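Local coordinates for protein transcriptional regulator AefR (Pseudomonas syringae pv. tomato, PDB 3CDL) that probably binds cis-regulatory DNA as a transcription factor of the TetR family, through a predicted helix-turn-helix motif, at residues B[78-81]-B[82-86]; B[133-136]-B[137-141]. One frame throughout, in Å; residues are numbered along the deposited sequence.

Contact 1. Residues B[78-81]-B[82-86]; sequences PLVS and LREQL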
ATOM      1  N   PRO B  78      -6.342  24.448  21.947  1.00 54.88           N
ATOM      2  CA  PRO B  78      -5.926  25.827  22.083  1.00 55.14           C
ATOM      3  C   PRO B  78      -4.414  25.970  21.982  1.00 55.28           C
ATOM      4  O   PRO B  78      -3.901  26.223  20.897  1.00 55.35           O
ATOM      5  CB  PRO B  78      -6.413  26.181  23.503  1.00 55.57           C
ATOM      6  CG  PRO B  78      -7.371  25.001  23.926  1.00 55.49           C
ATOM      7  CD  PRO B  78      -7.606  24.236  22.666  1.00 55.08           C
ATOM      8  N   LEU B  79      -3.719  25.816  23.106  1.00 55.46           N
ATOM      9  CA  LEU B  79      -2.267  25.696  23.104  1.00 55.81           C
ATOM     10  C   LEU B  79      -1.791  24.780  24.233  1.00 55.92           C
ATOM     11  O   LEU B  79      -1.375  25.220  25.305  1.00 55.79           O
ATOM     12  CB  LEU B  79      -1.546  27.059  23.107  1.00 56.07           C
ATOM     13  CG  LEU B  79      -0.261  27.177  22.253  1.00 56.58           C
ATOM     14  CD1 LEU B  79       0.009  28.637  21.815  1.00 56.63           C
ATOM     15  CD2 LEU B  79       0.998  26.540  22.905  1.00 56.24           C
ATOM     16  N   VAL B  80      -1.967  23.488  23.981  1.00 56.06           N
ATOM     17  CA  VAL B  80      -1.038  22.462  24.411  1.00 55.86           C
ATOM     18  C   VAL B  80      -0.146  22.341  23.176  1.00 55.33           C
ATOM     19  O   VAL B  80      -0.586  22.677  22.066  1.00 54.86           O
ATOM     20  CB  VAL B  80      -1.768  21.132  24.768  1.00 56.13           C
ATOM     21  CG1 VAL B  80      -3.009  20.934  23.910  1.00 56.28           C
ATOM     22  CG2 VAL B  80      -0.840  19.938  24.644  1.00 56.35           C
ATOM     23  N   SER B  81       1.102  21.910  23.353  1.00 55.06           N
ATOM     24  CA  SER B  81       2.043  21.866  22.230  1.00 54.57           C
ATOM     25  C   SER B  81       1.554  20.921  21.154  1.00 54.29           C
ATOM     26  O   SER B  81       1.030  19.846  21.463  1.00 54.15           O
ATOM     27  CB  SER B  81       3.452  21.461  22.674  1.00 54.68           C
ATOM     28  OG  SER B  81       3.511  20.083  22.972  1.00 54.49           O
ATOM     29  N   LEU B  82       1.715  21.346  19.900  1.00 53.93           N
ATOM     30  CA  LEU B  82       1.453  20.514  18.724  1.00 53.76           C
ATOM     31  C   LEU B  82       2.062  19.124  18.882  1.00 53.70           C
ATOM     32  O   LEU B  82       1.397  18.117  18.649  1.00 53.50           O
ATOM     33  CB  LEU B  82       2.033  21.162  17.459  1.00 53.54           C
ATOM     34  CG  LEU B  82       1.468  22.488  16.962  1.00 53.18           C
ATOM     35  CD1 LEU B  82       2.170  22.877  15.669  1.00 52.89           C
ATOM     36  CD2 LEU B  82      -0.047  22.417  16.761  1.00 52.21           C
ATOM     37  N   ARG B  83       3.329  19.098  19.285  1.00 53.42           N
ATOM     38  CA  ARG B  83       4.044  17.868  19.551  1.00 53.43           C
ATOM     39  C   ARG B  83       3.229  16.936  20.455  1.00 52.79           C
ATOM     40  O   ARG B  83       2.853  15.834  20.043  1.00 52.22           O
ATOM     41  CB  ARG B  83       5.401  18.201  20.182  1.00 53.99           C
ATOM     42  CG  ARG B  83       6.274  17.002  20.417  1.00 55.29           C
ATOM     43  CD  ARG B  83       7.701  17.406  20.661  1.00 59.29           C
ATOM     44  NE  ARG B  83       8.576  16.291  20.314  1.00 62.13           N
ATOM     45  CZ  ARG B  83       9.280  16.194  19.189  1.00 62.74           C
ATOM     46  NH1 ARG B  83      10.025  15.120  18.997  1.00 64.35           N
ATOM     47  NH2 ARG B  83       9.255  17.161  18.269  1.00 62.18           N
ATOM     48  N   GLU B  84       2.930  17.399  21.669  1.00 52.02           N
ATOM     49  CA  GLU B  84       2.243  16.580  22.666  1.00 51.41           C
ATOM     50  C   GLU B  84       0.953  15.985  22.113  1.00 50.89           C
ATOM     51  O   GLU B  84       0.757  14.770  22.161  1.00 50.77           O
ATOM     52  CB  GLU B  84       1.949  17.400  23.924  1.00 51.76           C
ATOM     53  CG  GLU B  84       1.670  16.552  25.143  1.00 53.09           C
ATOM     54  CD  GLU B  84       0.784  17.255  26.148  1.00 55.56           C
ATOM     55  OE1 GLU B  84       1.229  18.268  26.752  1.00 56.38           O
ATOM     56  OE2 GLU B  84      -0.367  16.792  26.330  1.00 55.92           O
ATOM     57  N   GLN B  85       0.089  16.849  21.581  1.00 50.25           N
ATOM     58  CA  GLN B  85      -1.181  16.420  20.997  1.00 49.39           C
ATOM     59  C   GLN B  85      -1.030  15.586  19.726  1.00 48.74           C
ATOM     60  O   GLN B  85      -1.768  14.639  19.539  1.00 48.82           O
ATOM     61  CB  GLN B  85      -2.142  17.603  20.783  1.00 49.57           C
ATOM     62  CG  GLN B  85      -1.661  18.747  19.878  1.00 49.78           C
ATOM     63  CD  GLN B  85      -2.566  19.984  19.967  1.00 49.86           C
ATOM     64  OE1 GLN B  85      -3.766  19.911  19.701  1.00 52.77           O
ATOM     65  NE2 GLN B  85      -1.991  21.119  20.344  1.00 48.39           N
ATOM     66  N   LEU B  86      -0.073  15.913  18.864  1.00 47.91           N
ATOM     67  CA  LEU B  86       0.135  15.111  17.656  1.00 47.45           C
ATOM     68  C   LEU B  86       0.757  13.748  17.979  1.00 46.74           C
ATOM     69  O   LEU B  86       0.471  12.760  17.321  1.00 46.45           O
ATOM     70  CB  LEU B  86       0.938  15.881  16.579  1.00 47.24           C
ATOM     71  CG  LEU B  86       1.250  15.188  15.235  1.00 47.54           C
ATOM     72  CD1 LEU B  86       0.044  14.483  14.604  1.00 44.61           C
ATOM     73  CD2 LEU B  86       1.883  16.156  14.244  1.00 47.66           C
TER
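With its first torsion at 74°, Ser-81 holds OG between its own backbone N and carbonyl carbon, turned to meet the amide of Glu-84 in the first turn of the helix. This is an N-cap: OG of Ser-81 accepts from N of Glu-84 at 3.0 Å with an N-H...O angle of 162°, occupying one of the amides of that turn. Gln-85, chi1 59°, also sets CG between its N and carbonyl carbon, and from there the chain runs extended alongside the Ser-81 carbonyl. There NE2 makes a weak bond, 3.5 Å, to the carbonyl O of Ser-81, the same oxygen that takes the nearly linear backbone bond from N of Gln-85. The other end of that side-chain amide, OE1, accepts from the backbone N of Arg-77, which ties the helix start to the loop before it. Arg-146 adds a hydrogen bond to the carbonyl O of Val-80. On the exposed side Glu-84 runs out extended and crosses Val-80 at about a right angle, a plain van der Waals touch in which CG2 of Val-80 lies 3.4 Å from OE1 of Glu-84.

Contact 2. Residues B[133-136]-B[137-141]; sequences TFSA and WIRAA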
ATOM      1  N   THR B 133      -9.761  12.247  10.492  1.00 67.31           N
ATOM      2  CA  THR B 133      -9.199  12.799  11.751  1.00 66.43           C
ATOM      3  C   THR B 133      -7.969  13.688  11.612  1.00 65.24           C
ATOM      4  O   THR B 133      -7.975  14.827  12.102  1.00 65.43           O
ATOM      5  CB  THR B 133      -8.835  11.694  12.775  1.00 66.57           C
ATOM      6  OG1 THR B 133      -9.709  10.577  12.615  1.00 67.31           O
ATOM      7  CG2 THR B 133      -8.940  12.234  14.211  1.00 67.20           C
ATOM      8  N   PHE B 134      -6.918  13.147  10.988  1.00 63.49           N
ATOM      9  CA  PHE B 134      -5.632  13.839  10.823  1.00 62.29           C
ATOM     10  C   PHE B 134      -5.858  15.133  10.047  1.00 61.58           C
ATOM     11  O   PHE B 134      -5.321  16.188  10.399  1.00 62.00           O
ATOM     12  CB  PHE B 134      -4.593  12.933  10.123  1.00 61.85           C
ATOM     13  CG  PHE B 134      -4.081  11.777  10.985  1.00 61.73           C
ATOM     14  CD1 PHE B 134      -2.973  11.033  10.581  1.00 60.77           C
ATOM     15  CD2 PHE B 134      -4.692  11.447  12.207  1.00 61.41           C
ATOM     16  CE1 PHE B 134      -2.491   9.974  11.360  1.00 60.60           C
ATOM     17  CE2 PHE B 134      -4.213  10.388  12.996  1.00 60.67           C
ATOM     18  CZ  PHE B 134      -3.110   9.660  12.575  1.00 60.65           C
ATOM     19  N   SER B 135      -6.699  15.036   9.020  1.00 60.31           N
ATOM     20  CA  SER B 135      -7.127  16.159   8.217  1.00 59.03           C
ATOM     21  C   SER B 135      -7.785  17.249   9.059  1.00 58.11           C
ATOM     22  O   SER B 135      -7.392  18.410   9.004  1.00 58.30           O
ATOM     23  CB  SER B 135      -8.099  15.652   7.164  1.00 59.13           C
ATOM     24  OG  SER B 135      -8.124  16.519   6.056  1.00 60.37           O
ATOM     25  N   ALA B 136      -8.784  16.872   9.847  1.00 56.92           N
ATOM     26  CA  ALA B 136      -9.547  17.834  10.630  1.00 55.68           C
ATOM     27  C   ALA B 136      -8.621  18.666  11.520  1.00 54.98           C
ATOM     28  O   ALA B 136      -8.768  19.888  11.630  1.00 55.14           O
ATOM     29  CB  ALA B 136     -10.599  17.107  11.463  1.00 55.53           C
ATOM     30  N   TRP B 137      -7.653  17.987  12.126  1.00 53.99           N
ATOM     31  CA  TRP B 137      -6.680  18.592  13.021  1.00 52.84           C
ATOM     32  C   TRP B 137      -5.759  19.561  12.285  1.00 52.52           C
ATOM     33  O   TRP B 137      -5.616  20.712  12.705  1.00 52.43           O
ATOM     34  CB  TRP B 137      -5.859  17.483  13.681  1.00 52.68           C
ATOM     35  CG  TRP B 137      -4.941  17.929  14.780  1.00 52.46           C
ATOM     36  CD1 TRP B 137      -5.259  18.117  16.106  1.00 51.96           C
ATOM     37  CD2 TRP B 137      -3.545  18.213  14.659  1.00 51.36           C
ATOM     38  NE1 TRP B 137      -4.142  18.510  16.805  1.00 52.26           N
ATOM     39  CE2 TRP B 137      -3.076  18.567  15.941  1.00 51.43           C
ATOM     40  CE3 TRP B 137      -2.643  18.201  13.588  1.00 51.17           C
ATOM     41  CZ2 TRP B 137      -1.750  18.917  16.176  1.00 51.66           C
ATOM     42  CZ3 TRP B 137      -1.322  18.539  13.825  1.00 51.83           C
ATOM     43  CH2 TRP B 137      -0.890  18.898  15.109  1.00 51.70           C
ATOM     44  N   ILE B 138      -5.143  19.090  11.192  1.00 51.53           N
ATOM     45  CA  ILE B 138      -4.240  19.916  10.382  1.00 50.76           C
ATOM     46  C   ILE B 138      -4.896  21.244   9.993  1.00 50.72           C
ATOM     47  O   ILE B 138      -4.282  22.299  10.136  1.00 51.39           O
ATOM     48  CB  ILE B 138      -3.686  19.143   9.127  1.00 50.46           C
ATOM     49  CG1 ILE B 138      -2.708  18.045   9.552  1.00 49.64           C
ATOM     50  CG2 ILE B 138      -2.987  20.080   8.148  1.00 49.71           C
ATOM     51  CD1 ILE B 138      -2.677  16.827   8.621  1.00 46.73           C
ATOM     52  N   ARG B 139      -6.136  21.175   9.507  1.00 50.48           N
ATOM     53  CA  ARG B 139      -6.956  22.348   9.190  1.00 50.08           C
ATOM     54  C   ARG B 139      -7.149  23.257  10.411  1.00 49.91           C
ATOM     55  O   ARG B 139      -7.006  24.473  10.300  1.00 50.39           O
ATOM     56  CB  ARG B 139      -8.312  21.906   8.616  1.00 50.02           C
ATOM     57  CG  ARG B 139      -9.321  23.029   8.332  1.00 50.16           C
ATOM     58  CD  ARG B 139     -10.418  22.633   7.316  1.00 50.32           C
ATOM     59  NE  ARG B 139     -10.605  21.187   7.225  1.00 51.93           N
ATOM     60  CZ  ARG B 139     -10.378  20.464   6.130  1.00 53.53           C
ATOM     61  NH1 ARG B 139     -10.545  19.139   6.164  1.00 54.57           N
ATOM     62  NH2 ARG B 139      -9.990  21.060   5.003  1.00 52.71           N
ATOM     63  N   ALA B 140      -7.469  22.676  11.567  1.00 49.10           N
ATOM     64  CA  ALA B 140      -7.597  23.462  12.800  1.00 48.36           C
ATOM     65  C   ALA B 140      -6.270  24.128  13.216  1.00 48.15           C
ATOM     66  O   ALA B 140      -6.233  25.336  13.506  1.00 47.76           O
ATOM     67  CB  ALA B 140      -8.150  22.607  13.922  1.00 48.16           C
ATOM     68  N   ALA B 141      -5.191  23.338  13.221  1.00 47.78           N
ATOM     69  CA  ALA B 141      -3.838  23.810  13.540  1.00 47.46           C
ATOM     70  C   ALA B 141      -3.413  24.958  12.622  1.00 47.70           C
ATOM     71  O   ALA B 141      -2.772  25.930  13.069  1.00 47.20           O
ATOM     72  CB  ALA B 141      -2.851  22.659  13.460  1.00 47.21           C
TER
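Regular alpha-helix, the first turns of helix 133-143 in the AefR-like C-terminal domain of a TetR-family protein, joins Thr-133 through Ala-136 to Trp-137 through Ala-141. Four successive i to i+4 backbone bonds tie the turns together, from N of Trp-137 to O of Thr-133 through N of Ala-140 to O of Ala-136. The straightest is N of Arg-139 to O of Ser-135, 3.1 Å long with an N-H...O angle of 179°. Side chains add contacts of different character on different sides of the helix. Ile-138 reaches back along its own helix: with CG1 beside the backbone N, chi1 -70°, its CD1 comes to 3.2 Å from the carbonyl O of Phe-134, and CG1 lies 3.3 Å from that oxygen. An aliphatic branch therefore packs closely against a carbonyl that also accepts from N of Ile-138 at 3.0 Å. On the exposed side Arg-139 doubles back. Its chain leaves CB extended but bends at chi3, 22°, bringing the guanidinium obliquely toward Ser-135, where NH1 stands 3.6 Å from OG, a loose approach. Both side chains also touch Pro-152, at the start of helix 152-167. The end of the Trp-137 side chain leads away from this turn, while its CB rests 3.6 Å from the carbonyl O of Phe-134. The buried ring of Phe-134 packs on Leu-89, Leu-90 and Lys-93 of helix 82-97 and stacks with His-160 of helix 152-167. Met-159 of helix 152-167 meets both Phe-134 and Ile-138, so the buried face of helix 133-143 is wedged between these two helices.

In the fold
Contact 1 comes first along the chain, at the loop entry to helix 82-97, and contact 2 follows in helix 133-143; their centres lie about 12 Å apart, on the same side of the chain's centre. Helices 100-114 and 117-125 intervene in sequence, yet the two sites touch directly. Trp-137 is the shared element: NE1 is probably hydrogen-bonded to OE1 of Gln-85 at 3.2 Å, while the six-membered part of the indole packs on Leu-82 and Leu-86, with CH2 of Trp-137 3.8 Å from CB of Leu-86. Through this one side chain the start of helix 82-97 is held to the flank of helix 133-143, uniting parts of the all-helical C-terminal domain about fifty residues apart.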